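Local structure of toxin PAU_02230 (Photorhabdus asymbiotica subsp. asymbiotica ATCC 43949, 6HV6) at residues 64-69 with 165-170; 69-74 with 224-229; 190-195 with 229-234. The protein is a bacterial protein toxin, also called PaTox, whose modelled region combines long helices with a six-stranded antiparallel sheet and a small two-stranded hairpin. The protein carries 1 engineered substitution. All blocks are in the same frame, centred on the assembly; numbering follows the deposited sequence.

Contact 1: 64-69 with 165-170. With EDO (1,2-ethanediol), chain B.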
# COMPACT_ATOMS: atom_id res chain seq x y z
N LYS A 64 13.56 -1.01 17.29
CA LYS A 64 14.47 0.11 17.08
C LYS A 64 14.65 0.45 15.59
O LYS A 64 14.66 1.62 15.20
CB LYS A 64 15.82 -0.20 17.72
N GLU A 65 14.78 -0.58 14.77
CA GLU A 65 14.99 -0.41 13.34
C GLU A 65 14.37 -1.60 12.63
O GLU A 65 14.46 -2.73 13.12
CB GLU A 65 16.48 -0.30 13.02
CG GLU A 65 16.81 -0.11 11.55
CD GLU A 65 18.28 -0.33 11.25
OE1 GLU A 65 18.74 -1.49 11.34
OE2 GLU A 65 18.98 0.65 10.93
N ILE A 66 13.74 -1.35 11.49
CA ILE A 66 13.14 -2.41 10.69
C ILE A 66 13.58 -2.24 9.25
O ILE A 66 13.47 -1.14 8.69
CB ILE A 66 11.60 -2.41 10.80
CG1 ILE A 66 11.19 -2.71 12.25
CG2 ILE A 66 10.99 -3.43 9.83
CD1 ILE A 66 9.75 -2.38 12.56
N THR A 67 14.08 -3.32 8.65
CA THR A 67 14.51 -3.34 7.26
C THR A 67 13.47 -4.07 6.42
O THR A 67 13.15 -5.23 6.69
CB THR A 67 15.87 -4.01 7.13
OG1 THR A 67 16.84 -3.23 7.85
CG2 THR A 67 16.29 -4.09 5.68
N ILE A 68 12.93 -3.37 5.42
CA ILE A 68 11.95 -3.93 4.49
C ILE A 68 12.59 -3.93 3.11
O ILE A 68 12.70 -2.89 2.45
CB ILE A 68 10.64 -3.13 4.47
CG1 ILE A 68 10.01 -3.05 5.86
CG2 ILE A 68 9.68 -3.75 3.47
CD1 ILE A 68 9.46 -4.36 6.33
N SER A 69 13.02 -5.11 2.65
CA SER A 69 13.54 -5.31 1.30
C SER A 69 14.67 -4.33 0.98
O SER A 69 14.70 -3.70 -0.08
CB SER A 69 12.42 -5.24 0.27
OG SER A 69 11.52 -6.34 0.46
N GLN A 165 5.48 2.48 11.24
CA GLN A 165 4.34 1.65 11.59
C GLN A 165 3.97 0.69 10.45
O GLN A 165 3.67 -0.49 10.69
CB GLN A 165 3.14 2.51 11.97
CG GLN A 165 1.94 1.70 12.42
CD GLN A 165 2.19 0.98 13.73
OE1 GLN A 165 2.73 1.56 14.67
NE2 GLN A 165 1.81 -0.30 13.80
N THR A 166 3.97 1.18 9.21
CA THR A 166 3.70 0.28 8.08
C THR A 166 4.72 -0.85 8.03
O THR A 166 4.36 -2.02 7.84
CB THR A 166 3.69 1.05 6.77
OG1 THR A 166 2.69 2.08 6.83
CG2 THR A 166 3.38 0.10 5.60
N ALA A 167 6.00 -0.51 8.21
CA ALA A 167 7.04 -1.55 8.24
C ALA A 167 6.76 -2.56 9.35
O ALA A 167 6.89 -3.77 9.14
CB ALA A 167 8.41 -0.90 8.42
N LYS A 168 6.36 -2.08 10.52
CA LYS A 168 6.02 -2.99 11.62
C LYS A 168 4.82 -3.86 11.27
O LYS A 168 4.80 -5.06 11.59
CB LYS A 168 5.75 -2.18 12.89
CG LYS A 168 6.01 -2.93 14.17
CD LYS A 168 6.34 -1.96 15.30
CE LYS A 168 5.14 -1.10 15.66
NZ LYS A 168 4.05 -1.93 16.25
N ASP A 169 3.81 -3.28 10.63
CA ASP A 169 2.67 -4.06 10.17
C ASP A 169 3.10 -5.13 9.17
O ASP A 169 2.59 -6.26 9.18
CB ASP A 169 1.62 -3.15 9.51
CG ASP A 169 0.99 -2.17 10.48
OD1 ASP A 169 1.16 -2.32 11.70
OD2 ASP A 169 0.30 -1.24 9.99
N ALA A 170 4.01 -4.77 8.26
CA ALA A 170 4.49 -5.74 7.27
C ALA A 170 5.27 -6.87 7.93
O ALA A 170 5.12 -8.04 7.56
CB ALA A 170 5.34 -5.02 6.22
C1 EDO B . 0.07 -1.91 6.20
O1 EDO B . -0.13 -1.03 7.32
C2 EDO B . -0.80 -1.45 5.04
O2 EDO B . -2.16 -1.84 5.26

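Contact 2: 69-74 with 224-229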
# COMPACT_ATOMS: atom_id res chain seq x y z
N SER A 69 13.02 -5.11 2.65
CA SER A 69 13.54 -5.31 1.30
C SER A 69 14.67 -4.33 0.98
O SER A 69 14.70 -3.70 -0.08
CB SER A 69 12.42 -5.24 0.27
OG SER A 69 11.52 -6.34 0.46
N GLY A 70 15.60 -4.21 1.91
CA GLY A 70 16.77 -3.38 1.72
C GLY A 70 16.65 -1.97 2.26
O GLY A 70 17.67 -1.28 2.37
N TYR A 71 15.44 -1.52 2.60
CA TYR A 71 15.23 -0.17 3.10
C TYR A 71 15.08 -0.19 4.62
O TYR A 71 14.26 -0.94 5.16
CB TYR A 71 13.99 0.46 2.46
CG TYR A 71 14.18 0.73 0.99
CD1 TYR A 71 14.73 1.93 0.55
CD2 TYR A 71 13.84 -0.22 0.04
CE1 TYR A 71 14.91 2.18 -0.79
CE2 TYR A 71 14.02 0.02 -1.31
CZ TYR A 71 14.56 1.23 -1.72
OH TYR A 71 14.75 1.48 -3.06
N LYS A 72 15.86 0.65 5.29
CA LYS A 72 15.85 0.73 6.74
C LYS A 72 14.85 1.78 7.19
O LYS A 72 14.83 2.90 6.67
CB LYS A 72 17.24 1.08 7.27
CG LYS A 72 18.33 0.13 6.81
CD LYS A 72 19.42 -0.07 7.86
CE LYS A 72 20.19 1.21 8.14
NZ LYS A 72 21.16 1.04 9.27
N PHE A 73 14.00 1.42 8.15
CA PHE A 73 13.06 2.35 8.75
C PHE A 73 13.37 2.45 10.23
O PHE A 73 13.37 1.44 10.93
CB PHE A 73 11.62 1.91 8.50
CG PHE A 73 11.28 1.84 7.05
CD1 PHE A 73 11.59 0.71 6.31
CD2 PHE A 73 10.71 2.92 6.41
CE1 PHE A 73 11.31 0.64 4.97
CE2 PHE A 73 10.43 2.86 5.06
CZ PHE A 73 10.73 1.71 4.34
N LYS A 74 13.66 3.67 10.68
CA LYS A 74 14.09 3.91 12.05
C LYS A 74 12.89 4.23 12.94
O LYS A 74 12.00 4.98 12.54
CB LYS A 74 15.10 5.05 12.09
CG LYS A 74 16.54 4.62 11.87
CD LYS A 74 17.05 3.78 13.04
CE LYS A 74 18.48 3.32 12.83
NZ LYS A 74 18.98 2.54 14.00
N GLY A 224 11.51 -0.21 -4.94
CA GLY A 224 12.41 0.88 -5.30
C GLY A 224 11.70 2.20 -5.59
O GLY A 224 12.33 3.26 -5.51
N ILE A 225 10.41 2.16 -5.89
CA ILE A 225 9.65 3.41 -6.04
C ILE A 225 9.72 4.24 -4.76
O ILE A 225 9.61 5.48 -4.82
CB ILE A 225 8.20 3.10 -6.45
CG1 ILE A 225 8.17 2.36 -7.79
CG2 ILE A 225 7.37 4.37 -6.56
CD1 ILE A 225 6.78 1.96 -8.25
N TYR A 226 9.93 3.60 -3.61
CA TYR A 226 10.16 4.33 -2.36
C TYR A 226 11.26 5.37 -2.51
O TYR A 226 11.20 6.43 -1.90
CB TYR A 226 10.50 3.36 -1.22
CG TYR A 226 10.72 4.05 0.11
CD1 TYR A 226 9.66 4.60 0.82
CD2 TYR A 226 11.99 4.14 0.66
CE1 TYR A 226 9.86 5.25 2.03
CE2 TYR A 226 12.20 4.79 1.88
CZ TYR A 226 11.13 5.34 2.55
OH TYR A 226 11.33 5.98 3.76
N SER A 227 12.25 5.09 -3.35
CA SER A 227 13.36 6.01 -3.59
C SER A 227 13.04 7.14 -4.56
O SER A 227 13.92 7.99 -4.78
CB SER A 227 14.56 5.23 -4.12
OG SER A 227 15.20 4.53 -3.07
N SER A 228 11.86 7.17 -5.17
CA SER A 228 11.61 8.20 -6.17
C SER A 228 11.60 9.58 -5.54
O SER A 228 11.08 9.78 -4.44
CB SER A 228 10.28 7.96 -6.89
OG SER A 228 10.13 8.87 -7.98
N ASN A 229 12.19 10.55 -6.24
CA ASN A 229 12.04 11.94 -5.83
C ASN A 229 10.96 12.64 -6.64
O ASN A 229 10.86 13.86 -6.60
CB ASN A 229 13.38 12.69 -5.94
CG ASN A 229 13.77 12.98 -7.37
OD1 ASN A 229 13.39 12.25 -8.30
ND2 ASN A 229 14.54 14.05 -7.57
O HOH W 1 14.26 4.42 4.44

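Contact 3: 190-195 with 229-234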
# COMPACT_ATOMS: atom_id res chain seq x y z
N LEU A 190 4.19 1.98 1.71
CA LEU A 190 5.54 2.51 1.84
C LEU A 190 5.99 3.18 0.54
O LEU A 190 6.45 4.32 0.56
CB LEU A 190 6.51 1.39 2.21
CG LEU A 190 6.49 0.96 3.68
CD1 LEU A 190 7.55 -0.09 3.92
CD2 LEU A 190 6.73 2.18 4.56
N TYR A 191 5.87 2.49 -0.58
CA TYR A 191 6.49 3.02 -1.79
C TYR A 191 5.55 3.88 -2.62
O TYR A 191 6.03 4.55 -3.55
CB TYR A 191 7.07 1.89 -2.65
CG TYR A 191 6.11 0.85 -3.17
CD1 TYR A 191 6.08 -0.43 -2.63
CD2 TYR A 191 5.25 1.13 -4.23
CE1 TYR A 191 5.22 -1.38 -3.11
CE2 TYR A 191 4.39 0.18 -4.71
CZ TYR A 191 4.38 -1.08 -4.14
OH TYR A 191 3.52 -2.03 -4.60
N LEU A 192 4.25 3.91 -2.33
CA LEU A 192 3.35 4.80 -3.05
C LEU A 192 3.28 6.20 -2.47
O LEU A 192 2.61 7.05 -3.05
CB LEU A 192 1.94 4.21 -3.12
CG LEU A 192 1.75 3.12 -4.18
CD1 LEU A 192 0.29 2.69 -4.26
CD2 LEU A 192 2.28 3.56 -5.54
N LYS A 193 3.94 6.45 -1.34
CA LYS A 193 4.05 7.80 -0.79
C LYS A 193 2.68 8.47 -0.65
O LYS A 193 2.48 9.62 -1.06
CB LYS A 193 4.97 8.67 -1.65
CG LYS A 193 6.38 8.15 -1.82
CD LYS A 193 7.17 9.08 -2.72
CE LYS A 193 8.55 8.53 -2.96
NZ LYS A 193 8.43 7.06 -3.20
N GLY A 194 1.72 7.74 -0.09
CA GLY A 194 0.40 8.29 0.12
C GLY A 194 -0.46 8.45 -1.11
O GLY A 194 -1.61 8.89 -0.99
N LYS A 195 0.05 8.13 -2.30
CA LYS A 195 -0.78 8.12 -3.49
C LYS A 195 -1.87 7.05 -3.36
O LYS A 195 -1.75 6.13 -2.54
CB LYS A 195 0.07 7.88 -4.74
CG LYS A 195 1.02 9.03 -5.09
CD LYS A 195 0.28 10.19 -5.72
CE LYS A 195 1.22 11.27 -6.21
NZ LYS A 195 1.85 11.98 -5.06
N ASN A 229 12.19 10.55 -6.24
CA ASN A 229 12.04 11.94 -5.83
C ASN A 229 10.96 12.64 -6.64
O ASN A 229 10.86 13.86 -6.60
CB ASN A 229 13.38 12.69 -5.94
CG ASN A 229 13.77 12.98 -7.37
OD1 ASN A 229 13.39 12.25 -8.30
ND2 ASN A 229 14.54 14.05 -7.57
N ASP A 230 10.16 11.88 -7.37
CA ASP A 230 9.12 12.45 -8.22
C ASP A 230 8.27 11.30 -8.73
O ASP A 230 8.44 10.86 -9.86
CB ASP A 230 9.73 13.26 -9.38
CG ASP A 230 8.69 14.03 -10.19
OD1 ASP A 230 7.50 14.02 -9.83
OD2 ASP A 230 9.08 14.63 -11.21
N ILE A 231 7.36 10.79 -7.89
CA ILE A 231 6.75 9.51 -8.20
C ILE A 231 5.89 9.60 -9.46
O ILE A 231 5.79 8.62 -10.21
CB ILE A 231 5.93 8.99 -7.00
CG1 ILE A 231 5.41 7.58 -7.28
CG2 ILE A 231 4.79 9.94 -6.65
CD1 ILE A 231 4.71 6.96 -6.10
N THR A 232 5.30 10.76 -9.74
CA THR A 232 4.49 10.89 -10.94
C THR A 232 5.32 10.85 -12.22
O THR A 232 4.74 10.73 -13.30
CB THR A 232 3.65 12.17 -10.89
OG1 THR A 232 4.49 13.32 -10.86
CG2 THR A 232 2.75 12.17 -9.65
N SER A 233 6.65 10.95 -12.12
CA SER A 233 7.55 10.75 -13.26
C SER A 233 8.28 9.42 -13.21
O SER A 233 9.20 9.20 -14.00
CB SER A 233 8.57 11.89 -13.34
OG SER A 233 7.95 13.11 -13.63
N ASN A 234 7.92 8.54 -12.27
CA ASN A 234 8.50 7.19 -12.19
C ASN A 234 7.84 6.31 -13.24
O ASN A 234 6.61 6.22 -13.27
CB ASN A 234 8.29 6.60 -10.79
CG ASN A 234 8.86 5.18 -10.66
OD1 ASN A 234 8.19 4.21 -10.98
ND2 ASN A 234 10.12 5.06 -10.21

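Contact 1: 64-69 with 165-170
On the helix whose A167 meets I66 and I68 of the strand, the shortest polar bond belongs to D169: its OD2 accepts a hydrogen bond of 2.7 Å from O1 of a 1,2-ethanediol, probably a leftover of the crystallisation liquor. The other oxygen, D169 OD1, takes the side-chain amide NE2 of Q165, one turn earlier, at 3.0 Å. That donor comes in on the syn side but 33° out of the carboxylate plane. One carboxylate oxygen thus faces the Q165 side chain and the other the diol.

The strand touches the helix by apolar contact. A167 CB points at the strand and is met by two isoleucines: CG1 of I68 approaches it to 3.7 Å, and CG2 of I66 to 3.9 Å. The rest of I66 reaches further across. Its CG1 lies beside the backbone N and chi2 is extended, which lays CD1 alongside the backbone of K168, 3.9 Å from K168 CA; the lysine's aliphatic start flanks the same methyl while its amine bends off. In I68 the second torsion is bent instead (chi2 -70°), and CD1 lies over the helix backbone at A167, reaching A170 CB at 4.2 Å. With only methyl groups at A167 and A170, the helix face probably lets the strand come close, and P187 and L185 also pack on I68.

Strand 65-68 thus crosses helix 144-176 steeply, at 68° between the short axes, as the first arm of a two-stranded beta hairpin, 65-68 with 71-74, laid against a long helix.

Contact 2: 69-74 with 224-229
Y71 reaches across to Y226 and S227. CB leaves the strand toward 224-229, and with CG beside the backbone N (chi1 -68°) the ring runs out alongside Y226. Y71 CG lies 4.1 Å from Y226 CD2, and Y71 CD1 is closer to it, at 3.5 Å. The rings form an offset edge-to-face pair, with the edge of Y226 turned to the face of Y71 and the planes at 76°. Further out, Y71 CE1 meets S227 OG at the edge of the ring, and CZ lies near the same oxygen. At the tip, Y71 OH and S227 OG share a hydrogen bond of 3.1 Å, and G224 CA lies 3.3 Å from that phenol oxygen.

Y226 also meets F73, whose CE2 comes within 3.5 Å of Y226 OH. These rings are inclined at 57°, with F73 CZ over the rim of one face of Y226, completing an aromatic cluster. A water held by K72 O makes a weak link to the Y226 hydroxyl.

The cluster joins strand 71-74 to the loop after helix 215-224, with M223 on Y71, helix 144-176 against F73, and L190 and Y191 of helix 188-191 on F73 and Y226.

Contact 3: 190-195 with 229-234
I231 drives its end against the carbonyls of Y191 and L192, where helix 188-191 gives way to a turn, and this is the tight half of the contact. Its CG1 runs anti to the backbone N (chi1 -175°) and the chain stays extended, so CD1 arrives at two backbone carbonyls together: it is 3.7 Å from L192 O and equally near Y191 O. The L192 side chain adds CD2 at 4.2 Å from that methyl, although its CB starts off away from the loop. I225 and Y237 also pack on I231, which is buried.

L192, whose carbonyl is one of the two, opens a type I' beta turn that runs to K195, closed by the bond from K195 N to L192 O. K193 and G194 hold its positive-phi positions as the chain leaves helix 188-191. The partner is a short 3-10 segment, 231-233, leading to N234, whose OD1 caps helix 235-244 by accepting from Y237 N.

The other side is more open to solvent and is made by two lysine chains and T232. K195, bent at chi2 and chi4, slides past I231 in the reverse direction and puts CE 3.8 Å from I231 CG2. The lysine and T232 side chains cross at about a right angle, with K195 CE 3.9 Å from T232 CG2. K193 skirts I231 more loosely, with CD 4.5 Å from I231 CB; it is poorly ordered, though its amine is probably hydrogen-bonded to I225 O. Within the loop, S233 OG donates to D230 OD2 over 3.1 Å, coming from above the carboxylate, 63° out of its plane.

How the contacts relate
From the N terminus the chain follows strand 65-68, turns at S69, which contacts 1 and 2 share, and returns along 71-74, with I66 O hydrogen-bonded to F73 N and E65 bridged to K72. Contact 1 closes its loop first, when helix 144-176 packs against the hairpin. Contact 3 opens soon afterwards at 190-195. Contact 2 then closes at 224-229, and N229 hands over directly to contact 3, which closes at 229-234. Contact 2 therefore crosses both others, while contacts 1 and 3 follow in series, meeting where T166 packs on L190. Together they tie hairpin, long helix and helix 188-191 to the loop before helix 235-244.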